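Local coordinates for protein phosphoribosylglycinamide synthetase (Anaerococcus prevotii, PDB 4DIM) that probably works as an ATP-dependent ligase of the ATP-grasp family, binding ATP and metal ions, at residues Q199-H213 and V280-Y293. Sequence-based numbering, arbitrary orientation.
Sequences QAFVYKNDVLFVMPH and VGANCLPELVEINY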
ATOM      1  N   GLN A 199       2.709  -4.831   6.821  1.00 66.79           N
ATOM      2  CA  GLN A 199       3.883  -4.109   6.365  1.00 64.51           C
ATOM      3  C   GLN A 199       5.083  -4.956   6.649  1.00 66.35           C
ATOM      4  O   GLN A 199       5.106  -5.688   7.634  1.00 67.21           O
ATOM      5  CB  GLN A 199       4.072  -2.738   7.065  1.00 65.32           C
ATOM      6  CG  GLN A 199       2.993  -1.689   6.845  1.00 66.97           C
ATOM      7  CD  GLN A 199       2.730  -1.307   5.409  1.00 76.64           C
ATOM      8  OE1 GLN A 199       3.484  -0.554   4.800  1.00 74.91           O
ATOM      9  NE2 GLN A 199       1.673  -1.837   4.823  1.00 71.23           N
ATOM     10  N   ALA A 200       6.089  -4.844   5.829  1.00 62.30           N
ATOM     11  CA  ALA A 200       7.324  -5.554   6.060  1.00 63.93           C
ATOM     12  C   ALA A 200       8.452  -4.764   5.449  1.00 72.59           C
ATOM     13  O   ALA A 200       8.230  -3.726   4.833  1.00 71.66           O
ATOM     14  CB  ALA A 200       7.268  -6.979   5.525  1.00 63.64           C
ATOM     15  N   PHE A 201       9.657  -5.176   5.742  1.00 72.90           N
ATOM     16  CA  PHE A 201      10.829  -4.484   5.246  1.00 74.88           C
ATOM     17  C   PHE A 201      11.894  -5.534   5.039  1.00 80.79           C
ATOM     18  O   PHE A 201      12.139  -6.310   5.959  1.00 80.12           O
ATOM     19  CB  PHE A 201      11.252  -3.415   6.264  1.00 76.71           C
ATOM     20  CG  PHE A 201      12.312  -2.461   5.791  1.00 80.41           C
ATOM     21  CD1 PHE A 201      11.973  -1.205   5.308  1.00 83.12           C
ATOM     22  CD2 PHE A 201      13.652  -2.777   5.917  1.00 85.59           C
ATOM     23  CE1 PHE A 201      12.957  -0.298   4.935  1.00 85.24           C
ATOM     24  CE2 PHE A 201      14.631  -1.882   5.511  1.00 89.75           C
ATOM     25  CZ  PHE A 201      14.275  -0.641   5.047  1.00 87.33           C
ATOM     26  N   VAL A 202      12.461  -5.608   3.827  1.00 78.74           N
ATOM     27  CA  VAL A 202      13.512  -6.567   3.497  1.00 80.26           C
ATOM     28  C   VAL A 202      14.848  -5.806   3.144  1.00 82.57           C
ATOM     29  O   VAL A 202      14.850  -4.878   2.365  1.00 79.39           O
ATOM     30  CB  VAL A 202      13.050  -7.593   2.415  1.00 83.94           C
ATOM     31  CG1 VAL A 202      12.547  -6.931   1.147  1.00 83.73           C
ATOM     32  CG2 VAL A 202      14.144  -8.617   2.108  1.00 87.06           C
ATOM     33  N   TYR A 203      15.965  -6.206   3.763  1.00 83.37           N
ATOM     34  CA  TYR A 203      17.299  -5.596   3.533  1.00 86.49           C
ATOM     35  C   TYR A 203      18.375  -6.666   3.511  1.00 91.77           C
ATOM     36  O   TYR A 203      18.554  -7.369   4.504  1.00 91.92           O
ATOM     37  CB  TYR A 203      17.599  -4.591   4.648  1.00 87.04           C
ATOM     38  CG  TYR A 203      19.007  -4.045   4.634  1.00 90.22           C
ATOM     39  CD1 TYR A 203      19.453  -3.252   3.588  1.00 93.58           C
ATOM     40  CD2 TYR A 203      19.853  -4.217   5.726  1.00 91.52           C
ATOM     41  CE1 TYR A 203      20.725  -2.686   3.603  1.00 97.18           C
ATOM     42  CE2 TYR A 203      21.116  -3.636   5.762  1.00 94.20           C
ATOM     43  CZ  TYR A 203      21.559  -2.893   4.686  1.00 99.23           C
ATOM     44  OH  TYR A 203      22.784  -2.281   4.706  1.00102.95           O
ATOM     45  N   LYS A 204      19.087  -6.793   2.396  1.00 90.33           N
ATOM     46  CA  LYS A 204      20.134  -7.808   2.211  1.00 93.51           C
ATOM     47  C   LYS A 204      19.556  -9.207   2.490  1.00 99.85           C
ATOM     48  O   LYS A 204      20.177 -10.040   3.150  1.00102.63           O
ATOM     49  CB  LYS A 204      21.369  -7.518   3.075  1.00 96.06           C
ATOM     50  CG  LYS A 204      22.064  -6.216   2.721  1.00 99.70           C
ATOM     51  CD  LYS A 204      23.169  -5.927   3.735  1.00106.92           C
ATOM     52  CE  LYS A 204      24.149  -4.871   3.274  1.00118.64           C
ATOM     53  NZ  LYS A 204      25.260  -5.463   2.495  1.00137.19           N
ATOM     54  N   ASN A 205      18.320  -9.410   2.029  1.00 95.82           N
ATOM     55  CA  ASN A 205      17.542 -10.645   2.069  1.00 95.68           C
ATOM     56  C   ASN A 205      17.083 -11.067   3.496  1.00 99.88           C
ATOM     57  O   ASN A 205      16.511 -12.147   3.640  1.00 99.94           O
ATOM     58  CB  ASN A 205      18.294 -11.773   1.333  1.00 95.17           C
ATOM     59  CG  ASN A 205      18.335 -11.520  -0.176  1.00124.88           C
ATOM     60  OD1 ASN A 205      17.329 -11.144  -0.802  1.00121.12           O
ATOM     61  ND2 ASN A 205      19.488 -11.690  -0.808  1.00122.73           N
ATOM     62  N   ASP A 206      17.182 -10.166   4.496  1.00 94.22           N
ATOM     63  CA  ASP A 206      16.701 -10.413   5.840  1.00 91.61           C
ATOM     64  C   ASP A 206      15.437  -9.547   6.047  1.00 92.31           C
ATOM     65  O   ASP A 206      15.446  -8.319   5.898  1.00 89.16           O
ATOM     66  CB  ASP A 206      17.806 -10.134   6.896  1.00 95.39           C
ATOM     67  CG  ASP A 206      18.992 -11.133   6.873  1.00120.13           C
ATOM     68  OD1 ASP A 206      18.739 -12.379   6.890  1.00122.97           O
ATOM     69  OD2 ASP A 206      20.173 -10.674   6.886  1.00127.35           O
ATOM     70  N   VAL A 207      14.336 -10.213   6.369  1.00 88.01           N
ATOM     71  CA  VAL A 207      13.067  -9.559   6.637  1.00 82.45           C
ATOM     72  C   VAL A 207      13.127  -9.107   8.096  1.00 87.97           C
ATOM     73  O   VAL A 207      13.128  -9.929   9.029  1.00 88.28           O
ATOM     74  CB  VAL A 207      11.880 -10.491   6.330  1.00 82.92           C
ATOM     75  CG1 VAL A 207      10.549  -9.843   6.723  1.00 80.59           C
ATOM     76  CG2 VAL A 207      11.886 -10.873   4.858  1.00 82.70           C
ATOM     77  N   LEU A 208      13.241  -7.796   8.280  1.00 84.17           N
ATOM     78  CA  LEU A 208      13.352  -7.177   9.599  1.00 82.98           C
ATOM     79  C   LEU A 208      12.107  -7.394  10.427  1.00 82.37           C
ATOM     80  O   LEU A 208      12.184  -7.634  11.636  1.00 81.88           O
ATOM     81  CB  LEU A 208      13.583  -5.677   9.428  1.00 82.98           C
ATOM     82  CG  LEU A 208      14.830  -5.305   8.599  1.00 91.67           C
ATOM     83  CD1 LEU A 208      15.129  -3.842   8.714  1.00 97.85           C
ATOM     84  CD2 LEU A 208      16.049  -6.141   8.989  1.00 93.48           C
ATOM     85  N   PHE A 209      10.960  -7.266   9.795  1.00 75.11           N
ATOM     86  CA  PHE A 209       9.706  -7.469  10.492  1.00 73.23           C
ATOM     87  C   PHE A 209       8.549  -7.745   9.537  1.00 78.06           C
ATOM     88  O   PHE A 209       8.658  -7.587   8.332  1.00 79.33           O
ATOM     89  CB  PHE A 209       9.374  -6.223  11.355  1.00 73.03           C
ATOM     90  CG  PHE A 209       9.097  -4.981  10.548  1.00 73.30           C
ATOM     91  CD1 PHE A 209       7.842  -4.739  10.029  1.00 73.39           C
ATOM     92  CD2 PHE A 209      10.089  -4.045  10.328  1.00 75.54           C
ATOM     93  CE1 PHE A 209       7.597  -3.607   9.279  1.00 74.25           C
ATOM     94  CE2 PHE A 209       9.847  -2.933   9.549  1.00 77.39           C
ATOM     95  CZ  PHE A 209       8.599  -2.716   9.041  1.00 74.39           C
ATOM     96  N   VAL A 210       7.448  -8.172  10.111  1.00 74.43           N
ATOM     97  CA  VAL A 210       6.153  -8.297   9.472  1.00 72.74           C
ATOM     98  C   VAL A 210       5.183  -7.732  10.507  1.00 76.47           C
ATOM     99  O   VAL A 210       5.117  -8.222  11.641  1.00 73.68           O
ATOM    100  CB  VAL A 210       5.764  -9.693   8.948  1.00 75.86           C
ATOM    101  CG1 VAL A 210       4.479  -9.612   8.144  1.00 75.38           C
ATOM    102  CG2 VAL A 210       6.872 -10.271   8.081  1.00 77.47           C
HETATM  103  N   MSE A 211       4.539  -6.615  10.152  1.00 73.30           N
HETATM  104  CA  MSE A 211       3.617  -5.955  11.051  1.00 70.81           C
HETATM  105  C   MSE A 211       2.178  -6.031  10.525  1.00 70.48           C
HETATM  106  O   MSE A 211       1.772  -5.168   9.752  1.00 67.14           O
HETATM  107  CB  MSE A 211       4.020  -4.486  11.241  1.00 72.05           C
HETATM  108  CG  MSE A 211       3.232  -3.790  12.380  1.00 76.14           C
HETATM  109 SE   MSE A 211       3.409  -1.870  12.271  0.82 79.94          SE
HETATM  110  CE  MSE A 211       2.251  -1.662  10.899  1.00 76.20           C
ATOM    111  N   PRO A 212       1.357  -6.963  11.049  1.00 66.63           N
ATOM    112  CA  PRO A 212      -0.066  -6.985  10.668  1.00 66.40           C
ATOM    113  C   PRO A 212      -0.788  -5.703  11.069  1.00 70.41           C
ATOM    114  O   PRO A 212      -0.380  -5.022  11.995  1.00 69.68           O
ATOM    115  CB  PRO A 212      -0.616  -8.208  11.427  1.00 68.88           C
ATOM    116  CG  PRO A 212       0.575  -9.067  11.646  1.00 73.40           C
ATOM    117  CD  PRO A 212       1.713  -8.142  11.865  1.00 68.47           C
ATOM    118  N   HIS A 213      -1.820  -5.334  10.317  1.00 69.46           N
ATOM    119  CA  HIS A 213      -2.580  -4.128  10.641  1.00 69.72           C
ATOM    120  C   HIS A 213      -4.023  -4.218  10.162  1.00 74.73           C
ATOM    121  O   HIS A 213      -4.375  -4.967   9.234  1.00 72.29           O
ATOM    122  CB  HIS A 213      -1.917  -2.834  10.109  1.00 69.01           C
ATOM    123  CG  HIS A 213      -1.575  -2.852   8.662  1.00 70.79           C
ATOM    124  ND1 HIS A 213      -2.534  -2.608   7.689  1.00 71.63           N
ATOM    125  CD2 HIS A 213      -0.373  -3.036   8.063  1.00 70.63           C
ATOM    126  CE1 HIS A 213      -1.907  -2.730   6.536  1.00 70.06           C
ATOM    127  NE2 HIS A 213      -0.592  -2.960   6.715  1.00 70.25           N
ATOM    128  N   VAL A 280       6.223   0.851   0.466  1.00 73.11           N
ATOM    129  CA  VAL A 280       5.463   1.103   1.670  1.00 70.53           C
ATOM    130  C   VAL A 280       4.026   1.441   1.344  1.00 72.56           C
ATOM    131  O   VAL A 280       3.760   2.131   0.388  1.00 71.10           O
ATOM    132  CB  VAL A 280       6.126   2.230   2.507  1.00 74.11           C
ATOM    133  CG1 VAL A 280       5.972   3.602   1.836  1.00 71.91           C
ATOM    134  CG2 VAL A 280       5.580   2.243   3.925  1.00 73.70           C
ATOM    135  N   GLY A 281       3.116   1.034   2.210  1.00 70.98           N
ATOM    136  CA  GLY A 281       1.698   1.294   2.028  1.00 70.26           C
ATOM    137  C   GLY A 281       1.310   2.734   2.206  1.00 75.42           C
ATOM    138  O   GLY A 281       2.072   3.526   2.739  1.00 75.26           O
ATOM    139  N   ALA A 282       0.125   3.096   1.719  1.00 75.19           N
ATOM    140  CA  ALA A 282      -0.350   4.481   1.816  1.00 74.25           C
ATOM    141  C   ALA A 282      -1.176   4.650   3.048  1.00 78.30           C
ATOM    142  O   ALA A 282      -1.191   3.768   3.883  1.00 78.93           O
ATOM    143  CB  ALA A 282      -1.169   4.828   0.591  1.00 74.92           C
ATOM    144  N   ASN A 283      -1.832   5.804   3.173  1.00 76.78           N
ATOM    145  CA  ASN A 283      -2.851   6.114   4.158  1.00 77.80           C
ATOM    146  C   ASN A 283      -2.384   6.006   5.573  1.00 83.40           C
ATOM    147  O   ASN A 283      -3.077   5.430   6.412  1.00 84.47           O
ATOM    148  CB  ASN A 283      -4.057   5.194   3.927  1.00 78.87           C
ATOM    149  CG  ASN A 283      -4.508   5.182   2.498  1.00100.44           C
ATOM    150  OD1 ASN A 283      -4.650   4.118   1.876  1.00102.09           O
ATOM    151  ND2 ASN A 283      -4.699   6.360   1.930  1.00 89.61           N
ATOM    152  N   CYS A 284      -1.210   6.586   5.830  1.00 80.27           N
ATOM    153  CA  CYS A 284      -0.535   6.675   7.123  1.00 79.34           C
ATOM    154  C   CYS A 284       0.042   5.364   7.613  1.00 75.34           C
ATOM    155  O   CYS A 284       0.501   5.299   8.757  1.00 75.29           O
ATOM    156  CB  CYS A 284      -1.443   7.312   8.165  1.00 82.02           C
ATOM    157  SG  CYS A 284      -2.150   8.888   7.614  1.00 88.30           S
ATOM    158  N   LEU A 285       0.163   4.366   6.761  1.00 67.33           N
ATOM    159  CA  LEU A 285       0.801   3.139   7.228  1.00 66.22           C
ATOM    160  C   LEU A 285       2.289   3.353   7.616  1.00 73.24           C
ATOM    161  O   LEU A 285       2.685   2.797   8.624  1.00 75.85           O
ATOM    162  CB  LEU A 285       0.645   2.003   6.245  1.00 64.68           C
ATOM    163  CG  LEU A 285      -0.794   1.467   6.199  1.00 68.33           C
ATOM    164  CD1 LEU A 285      -1.076   0.703   4.949  1.00 68.44           C
ATOM    165  CD2 LEU A 285      -1.066   0.505   7.360  1.00 71.14           C
ATOM    166  N   PRO A 286       3.108   4.220   6.999  1.00 70.03           N
ATOM    167  CA  PRO A 286       4.486   4.398   7.520  1.00 70.83           C
ATOM    168  C   PRO A 286       4.508   5.045   8.904  1.00 74.00           C
ATOM    169  O   PRO A 286       5.329   4.720   9.744  1.00 72.70           O
ATOM    170  CB  PRO A 286       5.154   5.292   6.476  1.00 72.41           C
ATOM    171  CG  PRO A 286       4.223   5.301   5.309  1.00 73.95           C
ATOM    172  CD  PRO A 286       2.878   5.036   5.799  1.00 69.56           C
ATOM    173  N   GLU A 287       3.542   5.918   9.143  1.00 72.96           N
ATOM    174  CA  GLU A 287       3.323   6.563  10.428  1.00 72.57           C
ATOM    175  C   GLU A 287       2.900   5.511  11.470  1.00 75.34           C
ATOM    176  O   GLU A 287       3.365   5.599  12.597  1.00 80.07           O
ATOM    177  CB  GLU A 287       2.265   7.683  10.305  1.00 74.24           C
ATOM    178  CG  GLU A 287       2.749   8.929   9.568  1.00 75.64           C
ATOM    179  CD  GLU A 287       2.899   8.908   8.059  1.00 97.82           C
ATOM    180  OE1 GLU A 287       2.367   7.976   7.420  1.00 87.79           O
ATOM    181  OE2 GLU A 287       3.535   9.840   7.509  1.00 99.91           O
ATOM    182  N   LEU A 288       2.110   4.486  11.106  1.00 67.38           N
ATOM    183  CA  LEU A 288       1.767   3.419  12.053  1.00 67.78           C
ATOM    184  C   LEU A 288       2.909   2.441  12.303  1.00 73.82           C
ATOM    185  O   LEU A 288       3.005   1.891  13.420  1.00 72.43           O
ATOM    186  CB  LEU A 288       0.527   2.642  11.626  1.00 67.78           C
ATOM    187  CG  LEU A 288      -0.788   3.450  11.576  1.00 70.85           C
ATOM    188  CD1 LEU A 288      -1.822   2.651  11.010  1.00 70.92           C
ATOM    189  CD2 LEU A 288      -1.215   3.936  12.933  1.00 74.21           C
ATOM    190  N   VAL A 289       3.829   2.277  11.316  1.00 72.29           N
ATOM    191  CA  VAL A 289       5.061   1.490  11.529  1.00 71.28           C
ATOM    192  C   VAL A 289       5.901   2.239  12.561  1.00 75.71           C
ATOM    193  O   VAL A 289       6.438   1.632  13.486  1.00 78.18           O
ATOM    194  CB  VAL A 289       5.877   1.236  10.240  1.00 74.22           C
ATOM    195  CG1 VAL A 289       7.087   0.394  10.541  1.00 75.51           C
ATOM    196  CG2 VAL A 289       5.070   0.530   9.179  1.00 73.76           C
ATOM    197  N   GLU A 290       6.008   3.563  12.400  1.00 71.85           N
ATOM    198  CA  GLU A 290       6.792   4.435  13.296  1.00 73.52           C
ATOM    199  C   GLU A 290       6.238   4.362  14.727  1.00 77.26           C
ATOM    200  O   GLU A 290       6.990   4.053  15.634  1.00 77.59           O
ATOM    201  CB  GLU A 290       6.816   5.899  12.773  1.00 75.28           C
ATOM    202  CG  GLU A 290       7.742   6.070  11.571  1.00 89.45           C
ATOM    203  CD  GLU A 290       7.886   7.431  10.904  1.00108.22           C
ATOM    204  OE1 GLU A 290       6.946   8.259  10.972  1.00114.96           O
ATOM    205  OE2 GLU A 290       8.910   7.616  10.208  1.00 94.76           O
ATOM    206  N   ILE A 291       4.921   4.521  14.899  1.00 73.57           N
ATOM    207  CA  ILE A 291       4.241   4.400  16.217  1.00 74.41           C
ATOM    208  C   ILE A 291       4.504   3.009  16.869  1.00 79.58           C
ATOM    209  O   ILE A 291       4.911   2.936  18.022  1.00 83.03           O
ATOM    210  CB  ILE A 291       2.694   4.650  16.069  1.00 75.69           C
ATOM    211  CG1 ILE A 291       2.384   6.129  15.858  1.00 75.45           C
ATOM    212  CG2 ILE A 291       1.921   4.109  17.242  1.00 78.46           C
ATOM    213  CD1 ILE A 291       1.002   6.444  15.246  1.00 81.14           C
ATOM    214  N   ASN A 292       4.232   1.931  16.129  1.00 73.74           N
ATOM    215  CA  ASN A 292       4.339   0.554  16.602  1.00 74.13           C
ATOM    216  C   ASN A 292       5.717   0.124  17.006  1.00 79.52           C
ATOM    217  O   ASN A 292       5.820  -0.605  17.984  1.00 82.73           O
ATOM    218  CB  ASN A 292       3.848  -0.381  15.548  1.00 78.42           C
ATOM    219  CG  ASN A 292       3.779  -1.796  15.927  1.00 89.86           C
ATOM    220  OD1 ASN A 292       4.645  -2.551  15.540  1.00 86.40           O
ATOM    221  ND2 ASN A 292       2.739  -2.177  16.670  1.00 90.95           N
ATOM    222  N   TYR A 293       6.772   0.531  16.300  1.00 74.41           N
ATOM    223  CA  TYR A 293       8.139   0.132  16.712  1.00 75.09           C
ATOM    224  C   TYR A 293       8.952   1.257  17.352  1.00 80.91           C
ATOM    225  O   TYR A 293      10.058   0.988  17.826  1.00 83.31           O
ATOM    226  CB  TYR A 293       8.912  -0.375  15.506  1.00 74.97           C
ATOM    227  CG  TYR A 293       8.325  -1.639  14.935  1.00 73.98           C
ATOM    228  CD1 TYR A 293       8.400  -2.835  15.630  1.00 76.67           C
ATOM    229  CD2 TYR A 293       7.664  -1.633  13.711  1.00 72.26           C
ATOM    230  CE1 TYR A 293       7.838  -3.999  15.130  1.00 76.75           C
ATOM    231  CE2 TYR A 293       7.076  -2.790  13.206  1.00 72.44           C
ATOM    232  CZ  TYR A 293       7.202  -3.980  13.904  1.00 83.88           C
ATOM    233  OH  TYR A 293       6.666  -5.148  13.454  1.00 86.80           O
TER
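Gln199 meets the loop ahead of helix 285-293 through its amide: the backbone N-H of Gly281 donates to OE1, 3.1 Å from N, in the carbonyl plane on a lone pair and nearly straight. On the other branch of the amide, NE2 donates to His213 NE2 on the neighbouring strand, tilted from the imidazole plane, and also bonds Asn261 OD1 of strand 258-267. All three partners fix the amide's rotation in a buried setting. Were this side chain cut back to that of an alanine, the Gly281 N-H and Asn261 OD1 would probably lose their mates, and His213 NE2 its donor.

Over the His213 ring sits a methyl of Leu285: CD2 lies 3.4 Å from the centroid, almost on the ring normal, a CH-pi contact. The Leu285 CD1 branch meets Gln199 NE2.

Strands 194-203 and 206-219 form a beta hairpin, closed by a type I' turn, within the large antiparallel sheet of this ATP-grasp fold; helix 285-293 packs across one face of it, its axis at 111° to strand 206-213.

Apolar contacts continue along that face. Val289 splits its methyls, CG1 touching Phe209 CZ at 3.8 Å and CG2 lying against Gln199 CG and Met211 CE. Selenomethionine Met211 runs out extended through chi1 (-170°) and chi2, which carries SE alongside Asn292 and to 3.9 Å from Tyr293 CE2, an oblique Met-aromatic contact; the bend at chi3 then turns CE to Val289. Tyr293 CE2 also lies over the rim of one face of the Phe209 ring, the planes inclined at 45°, while the hydroxyl OH rests 3.5 Å from Met211 CB. Trp314 packs against both rings.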